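Local coordinates for Glyco_hydro_cc domain-containing protein (Blastomyces gilchristii, PDB 6UB0), which probably cleaves beta-1,3-glucans such as curdlan from the chain end as a GH128 subgroup III exo-glucanase, holding laminaribiose in its -2 and -1 subsites, at residues W25-E30 / V174-G179; D137-H142 / G170-T175. All blocks are in the same frame, centred on the assembly; numbering follows the deposited sequence.

Interaction 1 of 2, residues W25-E30 / V174-G179; sequences WSYNWE and VTEFEG. With GLC (alpha-D-glucopyranose), chain B; BGC (beta-D-glucopyranose), chain C.
Tyr27, Trp29 and Glu176 meet in a buried, side-chain-mediated contact across the interior of a TIM-barrel-type glycoside hydrolase, joining the end of strand 23-27 to strand 172-180. The strand segments run at 78° to each other with axes 10.0 Å apart, so long side chains must span the gap. Tyrosine suits the task because its rigid ring carries a hydroxyl to the far side: Tyr27 OH donates to Thr175 O at 2.8 Å. It comes from above the carbonyl plane, and the ring crosses the Thr175 side chain at about a right angle. CG of Tyr27 lies between the backbone N and the carbonyl carbon (chi1 90°), and from there the ring carries OH across to Thr175.

Beside it, Trp29 NE1 donates its N-H to Glu176 OE2 at 2.9 Å, reaching the anti lone pair of that oxygen. The bond is bent, with an N-H...O angle of 143°, although the oxygen lies near the indole plane. Glu176 runs extended beyond CG, which carries its carboxylate out to the sugar. There GLC O2 donates to Glu176 OE2 at 2.7 Å, so OE2 accepts two hydrogen bonds, from the indole and from the sugar, which help fix the rotation of the carboxylate. Glu176 OE1 is hydrogen-bonded to His144 NE2.

The indole of Trp29 works on both faces. BGC C5 lies over one, 3.6 Å from Trp29 CD2, in the CH-pi manner by which tryptophan commonly receives a pyranose. Tyr27 OH sits over the opposite face, toward the rim. Asn28 OD1 accepts from Glu30 N in an Asx turn that shapes the loop carrying Trp29. An aromatic platform beside a carboxylate at the C-terminal ends of barrel strands is typical of a glycoside hydrolase sugar cleft, here occupied by glucose units at the -2 and -1 subsites.

Interaction 2 of 2, residues D137-H142 / G170-T175; sequences DFLAVH and GTVWVT
Leu139, Ala140 and Val141 pair in parallel register with Val172, Trp173 and Val174; the segments 138-142 and 172-175, parts of strands 138-146 and 172-180, run at 26° to each other. Backbone hydrogen bonds carry the pairing. Leu139 N donates to Thr171 O, and Leu139 O receives Trp173 N at 2.6 Å. Val141 N then donates to Trp173 O at 2.9 Å, while the last bond, from Thr175 N to Val141 O, is weak. CA-H...O contacts fill in between, such as Ala140 CA to Trp173 O. Where the segments begin, a water accepts from Gly170 N and donates to Asp137 O.

Aromatic stacking dominates the face that bears Ala140 and Trp173. The Phe138 ring lies flat on the five-membered ring of Trp173, with centroids 3.6 Å apart and planes only 8° from parallel. Phe138 CE1 sits 3.3 Å from Trp173 CD2, a close fit for two flat aromatic surfaces. A chi1 of 66° sets the phenyl between its own N and carbonyl carbon, turned over the indole. The indole N-H has its own partner: Trp173 NE1 hydrogen-bonds to Glu204 OE2.

Aliphatic packing occupies the other face, where Leu139 CB meets Val172 CG1 at 3.9 Å and Val141 CG2 meets Val174 CG2. Beta-branched valine favours extended backbone, and helix 150-166 covers this side through Tyr156, Val157, Ala160 and Ile161.

Polar side chains gather at the C-terminal end. Thr175 OG1 lies 3.3 Å from His142 NE2, in the plane of the imidazole and at its edge, while His142 ND1 hydrogen-bonds to Glu75.

The chemistry thus divides the strand pair: aliphatic surfaces toward helix 150-166, stacked aromatics within the barrel, and at the sugar end an imidazole whose orientation is probably steadied by Glu75.

Interactions 1 and 2 have centres 11 Å apart and share strand 172-180, with Val174 and Thr175 belonging to both. Along the chain, 25-30 comes first, then 137-142, 170-175 and 174-179, so interaction 1 bridges distant parts of the chain while interaction 2 closes a beta-alpha-beta unit through helix 150-166. Interaction 2 joins neighbouring strands of the barrel wall, whereas interaction 1 spans the barrel interior from strand 172-180 to strand 23-27. They touch where Trp25 meets Trp173 in the interior and where Glu176 OE2 lies 3.1 Å from His142 CE1. Backbone pairing in the barrel wall thus sets side chains of the glycan pocket side by side.

Interaction 1 of 2, residues W25-E30 / V174-G179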
loop_
_atom_site.group_PDB
_atom_site.type_symbol
_atom_site.label_atom_id
_atom_site.label_comp_id
_atom_site.label_asym_id
_atom_site.label_seq_id
_atom_site.Cartn_x
_atom_site.Cartn_y
_atom_site.Cartn_z
ATOM N N TRP A 25 6.277 8.696 4.223
ATOM C CA TRP A 25 6.731 7.448 3.596
ATOM C C TRP A 25 6.488 7.410 2.085
ATOM O O TRP A 25 5.704 8.209 1.503
ATOM C CB TRP A 25 6.080 6.257 4.307
ATOM C CG TRP A 25 4.634 6.063 4.004
ATOM C CD1 TRP A 25 3.590 6.785 4.488
ATOM C CD2 TRP A 25 4.066 5.074 3.126
ATOM N NE1 TRP A 25 2.413 6.322 3.975
ATOM C CE2 TRP A 25 2.671 5.270 3.145
ATOM C CE3 TRP A 25 4.626 4.052 2.331
ATOM C CZ2 TRP A 25 1.818 4.486 2.369
ATOM C CZ3 TRP A 25 3.782 3.286 1.571
ATOM C CH2 TRP A 25 2.402 3.465 1.646
ATOM N N SER A 26 7.181 6.454 1.472
ATOM C CA SER A 26 7.202 6.232 0.028
ATOM C C SER A 26 7.322 4.747 -0.259
ATOM O O SER A 26 7.840 4.000 0.594
ATOM C CB SER A 26 8.289 6.958 -0.635
ATOM O OG SER A 26 9.510 6.401 -0.281
ATOM N N TYR A 27 6.887 4.346 -1.455
ATOM C CA TYR A 27 7.185 3.004 -1.998
ATOM C C TYR A 27 7.023 3.133 -3.494
ATOM O O TYR A 27 6.439 4.115 -3.931
ATOM C CB TYR A 27 6.336 1.935 -1.291
ATOM C CG TYR A 27 4.998 1.629 -1.901
ATOM C CD1 TYR A 27 3.958 2.545 -1.797
ATOM C CD2 TYR A 27 4.770 0.439 -2.597
ATOM C CE1 TYR A 27 2.721 2.278 -2.386
ATOM C CE2 TYR A 27 3.523 0.135 -3.110
ATOM C CZ TYR A 27 2.503 1.065 -3.031
ATOM O OH TYR A 27 1.269 0.861 -3.621
ATOM N N ASN A 28 7.532 2.151 -4.189
ATOM C CA ASN A 28 7.605 2.133 -5.650
ATOM C C ASN A 28 7.341 0.745 -6.209
ATOM O O ASN A 28 7.795 0.494 -7.340
ATOM C CB ASN A 28 8.985 2.595 -6.096
ATOM C CG ASN A 28 10.152 1.739 -5.670
ATOM O OD1 ASN A 28 10.053 0.840 -4.828
ATOM N ND2 ASN A 28 11.272 2.022 -6.292
ATOM N N TRP A 29 6.615 -0.086 -5.469
ATOM C CA TRP A 29 6.264 -1.462 -5.916
ATOM C C TRP A 29 7.512 -2.283 -6.217
ATOM O O TRP A 29 7.370 -3.315 -6.928
ATOM C CB TRP A 29 5.403 -1.378 -7.173
ATOM C CG TRP A 29 4.043 -0.784 -7.004
ATOM C CD1 TRP A 29 2.924 -1.452 -6.632
ATOM C CD2 TRP A 29 3.652 0.591 -7.204
ATOM N NE1 TRP A 29 1.865 -0.599 -6.574
ATOM C CE2 TRP A 29 2.275 0.658 -6.923
ATOM C CE3 TRP A 29 4.322 1.753 -7.579
ATOM C CZ2 TRP A 29 1.537 1.836 -6.970
ATOM C CZ3 TRP A 29 3.581 2.926 -7.674
ATOM C CH2 TRP A 29 2.210 2.958 -7.425
ATOM N N GLU A 30 8.691 -1.865 -5.735
ATOM C CA GLU A 30 9.952 -2.570 -5.986
ATOM C C GLU A 30 10.553 -2.879 -4.631
ATOM O O GLU A 30 10.133 -2.305 -3.620
ATOM C CB GLU A 30 10.963 -1.732 -6.771
ATOM C CG GLU A 30 10.531 -1.404 -8.173
ATOM C CD GLU A 30 10.408 -2.641 -9.025
ATOM O OE1 GLU A 30 11.110 -3.649 -8.729
ATOM O OE2 GLU A 30 9.581 -2.598 -9.956
ATOM N N VAL A 174 -3.834 1.359 3.199
ATOM C CA VAL A 174 -4.457 1.503 1.853
ATOM C C VAL A 174 -3.361 1.982 0.910
ATOM O O VAL A 174 -3.100 3.230 0.808
ATOM C CB VAL A 174 -5.669 2.453 1.811
ATOM C CG1 VAL A 174 -6.351 2.344 0.465
ATOM C CG2 VAL A 174 -6.683 2.223 2.930
ATOM N N THR A 175 -2.633 1.057 0.359
ATOM C CA THR A 175 -1.369 1.381 -0.370
ATOM C C THR A 175 -1.679 1.900 -1.771
ATOM O O THR A 175 -0.769 2.362 -2.418
ATOM C CB THR A 175 -0.374 0.217 -0.355
ATOM O OG1 THR A 175 -0.979 -0.980 -0.810
ATOM C CG2 THR A 175 0.137 -0.126 1.037
ATOM N N GLU A 176 -2.931 1.749 -2.239
ATOM C CA GLU A 176 -3.401 2.368 -3.493
ATOM C C GLU A 176 -4.861 2.778 -3.295
ATOM O O GLU A 176 -5.667 1.917 -2.994
ATOM C CB GLU A 176 -3.414 1.432 -4.690
ATOM C CG GLU A 176 -2.071 1.010 -5.235
ATOM C CD GLU A 176 -2.104 0.085 -6.430
ATOM O OE1 GLU A 176 -3.198 -0.122 -6.993
ATOM O OE2 GLU A 176 -1.059 -0.493 -6.754
ATOM N N PHE A 177 -5.196 4.036 -3.565
ATOM C CA PHE A 177 -6.605 4.370 -3.898
ATOM C C PHE A 177 -6.652 5.432 -4.989
ATOM O O PHE A 177 -5.790 6.305 -5.026
ATOM C CB PHE A 177 -7.317 4.746 -2.610
ATOM C CG PHE A 177 -6.768 5.988 -1.968
ATOM C CD1 PHE A 177 -7.266 7.237 -2.314
ATOM C CD2 PHE A 177 -5.758 5.914 -1.026
ATOM C CE1 PHE A 177 -6.733 8.384 -1.741
ATOM C CE2 PHE A 177 -5.277 7.056 -0.430
ATOM C CZ PHE A 177 -5.795 8.289 -0.766
ATOM N N GLU A 178 -7.667 5.346 -5.865
ATOM C CA GLU A 178 -7.768 6.242 -7.034
ATOM C C GLU A 178 -9.247 6.496 -7.309
ATOM O O GLU A 178 -9.927 5.522 -7.639
ATOM C CB GLU A 178 -7.044 5.592 -8.214
ATOM C CG GLU A 178 -7.247 6.328 -9.500
ATOM C CD GLU A 178 -6.641 5.701 -10.734
ATOM O OE1 GLU A 178 -6.647 4.431 -10.851
ATOM O OE2 GLU A 178 -6.175 6.508 -11.585
ATOM N N GLY A 179 -9.710 7.736 -7.108
ATOM C CA GLY A 179 -11.044 8.216 -7.535
ATOM C C GLY A 179 -11.003 8.814 -8.936
ATOM O O GLY A 179 -10.483 9.967 -9.069
HETATM C C1 GLC B . -3.246 -1.711 -9.749
HETATM C C2 GLC B . -1.846 -2.331 -9.877
HETATM C C3 GLC B . -1.031 -1.627 -10.964
HETATM C C4 GLC B . -1.865 -1.564 -12.272
HETATM C C5 GLC B . -3.254 -1.034 -12.033
HETATM C C6 GLC B . -4.163 -0.952 -13.276
HETATM O O1 GLC B . -3.228 -0.310 -9.435
HETATM O O2 GLC B . -1.026 -2.328 -8.684
HETATM O O3 GLC B . 0.208 -2.315 -11.134
HETATM O O4 GLC B . -1.267 -0.649 -13.128
HETATM O O5 GLC B . -3.866 -1.870 -11.050
HETATM O O6 GLC B . -3.785 -2.028 -14.085
HETATM C C2 BGC C . 2.571 -2.444 -11.132
HETATM C C3 BGC C . 3.875 -1.847 -10.689
HETATM C C4 BGC C . 3.867 -0.409 -11.160
HETATM C C5 BGC C . 2.614 0.320 -10.631
HETATM C C6 BGC C . 2.328 1.767 -11.059
HETATM C C1 BGC C . 1.373 -1.663 -10.667
HETATM O O2 BGC C . 2.542 -3.745 -10.535
HETATM O O3 BGC C . 5.041 -2.625 -11.096
HETATM O O4 BGC C . 5.116 0.093 -10.687
HETATM O O5 BGC C . 1.397 -0.290 -11.076
HETATM O O6 BGC C . 2.449 1.815 -12.508
#

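Interaction 2 of 2, residues D137-H142 / G170-T175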
loop_
_atom_site.group_PDB
_atom_site.type_symbol
_atom_site.label_atom_id
_atom_site.label_comp_id
_atom_site.label_asym_id
_atom_site.label_seq_id
_atom_site.Cartn_x
_atom_site.Cartn_y
_atom_site.Cartn_z
ATOM N N ASP A 137 1.773 -7.586 10.651
ATOM C CA ASP A 137 1.556 -6.375 11.485
ATOM C C ASP A 137 0.443 -5.549 10.876
ATOM O O ASP A 137 -0.165 -4.812 11.621
ATOM C CB ASP A 137 2.817 -5.510 11.632
ATOM C CG ASP A 137 3.885 -6.227 12.422
ATOM O OD1 ASP A 137 3.721 -6.288 13.626
ATOM O OD2 ASP A 137 4.813 -6.806 11.810
ATOM N N PHE A 138 0.205 -5.634 9.556
ATOM C CA PHE A 138 -0.832 -4.780 8.902
ATOM C C PHE A 138 -1.236 -5.387 7.558
ATOM O O PHE A 138 -0.416 -6.063 6.964
ATOM C CB PHE A 138 -0.312 -3.341 8.796
ATOM C CG PHE A 138 0.866 -3.160 7.875
ATOM C CD1 PHE A 138 0.681 -2.895 6.525
ATOM C CD2 PHE A 138 2.163 -3.219 8.358
ATOM C CE1 PHE A 138 1.767 -2.728 5.682
ATOM C CE2 PHE A 138 3.258 -3.072 7.515
ATOM C CZ PHE A 138 3.061 -2.810 6.177
ATOM N N LEU A 139 -2.511 -5.281 7.200
ATOM C CA LEU A 139 -3.034 -5.639 5.854
ATOM C C LEU A 139 -2.728 -4.485 4.905
ATOM O O LEU A 139 -2.886 -3.365 5.298
ATOM C CB LEU A 139 -4.552 -5.856 5.864
ATOM C CG LEU A 139 -5.101 -6.921 6.817
ATOM C CD1 LEU A 139 -6.560 -7.236 6.485
ATOM C CD2 LEU A 139 -4.284 -8.204 6.731
ATOM N N ALA A 140 -2.396 -4.813 3.662
ATOM C CA ALA A 140 -2.291 -3.836 2.568
ATOM C C ALA A 140 -3.509 -4.095 1.677
ATOM O O ALA A 140 -3.785 -5.269 1.346
ATOM C CB ALA A 140 -0.987 -3.999 1.827
ATOM N N VAL A 141 -4.243 -3.052 1.316
ATOM C CA VAL A 141 -5.382 -3.152 0.353
ATOM C C VAL A 141 -5.355 -2.006 -0.672
ATOM O O VAL A 141 -4.729 -0.947 -0.438
ATOM C CB VAL A 141 -6.723 -3.107 1.115
ATOM C CG1 VAL A 141 -6.806 -4.242 2.159
ATOM C CG2 VAL A 141 -6.950 -1.719 1.695
ATOM N N HIS A 142 -6.070 -2.190 -1.764
ATOM C CA HIS A 142 -6.160 -1.215 -2.868
ATOM C C HIS A 142 -7.614 -0.941 -3.239
ATOM O O HIS A 142 -8.325 -1.939 -3.301
ATOM C CB HIS A 142 -5.588 -1.787 -4.120
ATOM C CG HIS A 142 -4.137 -2.018 -4.110
ATOM N ND1 HIS A 142 -3.541 -2.652 -5.120
ATOM C CD2 HIS A 142 -3.183 -1.708 -3.205
ATOM C CE1 HIS A 142 -2.242 -2.680 -4.922
ATOM N NE2 HIS A 142 -1.977 -2.122 -3.732
ATOM N N GLY A 170 -4.143 -5.641 13.557
ATOM C CA GLY A 170 -4.841 -4.504 14.182
ATOM C C GLY A 170 -4.947 -3.266 13.323
ATOM O O GLY A 170 -5.596 -2.296 13.789
ATOM N N THR A 171 -4.347 -3.248 12.123
ATOM C CA THR A 171 -4.422 -2.063 11.228
ATOM C C THR A 171 -4.290 -2.469 9.764
ATOM O O THR A 171 -3.876 -3.621 9.511
ATOM C CB THR A 171 -3.360 -1.025 11.617
ATOM O OG1 THR A 171 -3.770 0.247 11.100
ATOM C CG2 THR A 171 -1.983 -1.404 11.117
ATOM N N VAL A 172 -4.653 -1.563 8.852
ATOM C CA VAL A 172 -4.409 -1.725 7.392
ATOM C C VAL A 172 -3.621 -0.528 6.854
ATOM O O VAL A 172 -3.895 0.620 7.262
ATOM C CB VAL A 172 -5.685 -1.960 6.543
ATOM C CG1 VAL A 172 -6.678 -2.911 7.222
ATOM C CG2 VAL A 172 -6.411 -0.689 6.126
ATOM N N TRP A 173 -2.810 -0.776 5.826
ATOM C CA TRP A 173 -2.429 0.329 4.898
ATOM C C TRP A 173 -3.276 0.241 3.611
ATOM O O TRP A 173 -3.285 -0.804 2.965
ATOM C CB TRP A 173 -0.955 0.309 4.528
ATOM C CG TRP A 173 -0.012 0.387 5.686
ATOM C CD1 TRP A 173 -0.272 0.212 7.014
ATOM C CD2 TRP A 173 1.406 0.518 5.566
ATOM N NE1 TRP A 173 0.888 0.317 7.737
ATOM C CE2 TRP A 173 1.935 0.472 6.869
ATOM C CE3 TRP A 173 2.264 0.720 4.474
ATOM C CZ2 TRP A 173 3.300 0.626 7.108
ATOM C CZ3 TRP A 173 3.623 0.813 4.704
ATOM C CH2 TRP A 173 4.134 0.769 6.014
ATOM N N VAL A 174 -3.834 1.359 3.199
ATOM C CA VAL A 174 -4.457 1.503 1.853
ATOM C C VAL A 174 -3.361 1.982 0.910
ATOM O O VAL A 174 -3.100 3.230 0.808
ATOM C CB VAL A 174 -5.669 2.453 1.811
ATOM C CG1 VAL A 174 -6.351 2.344 0.465
ATOM C CG2 VAL A 174 -6.683 2.223 2.930
ATOM N N THR A 175 -2.633 1.057 0.359
ATOM C CA THR A 175 -1.369 1.381 -0.370
ATOM C C THR A 175 -1.679 1.900 -1.771
ATOM O O THR A 175 -0.769 2.362 -2.418
ATOM C CB THR A 175 -0.374 0.217 -0.355
ATOM O OG1 THR A 175 -0.979 -0.980 -0.810
ATOM C CG2 THR A 175 0.137 -0.126 1.037
HETATM O O HOH W 1 -1.530 -6.038 14.356
#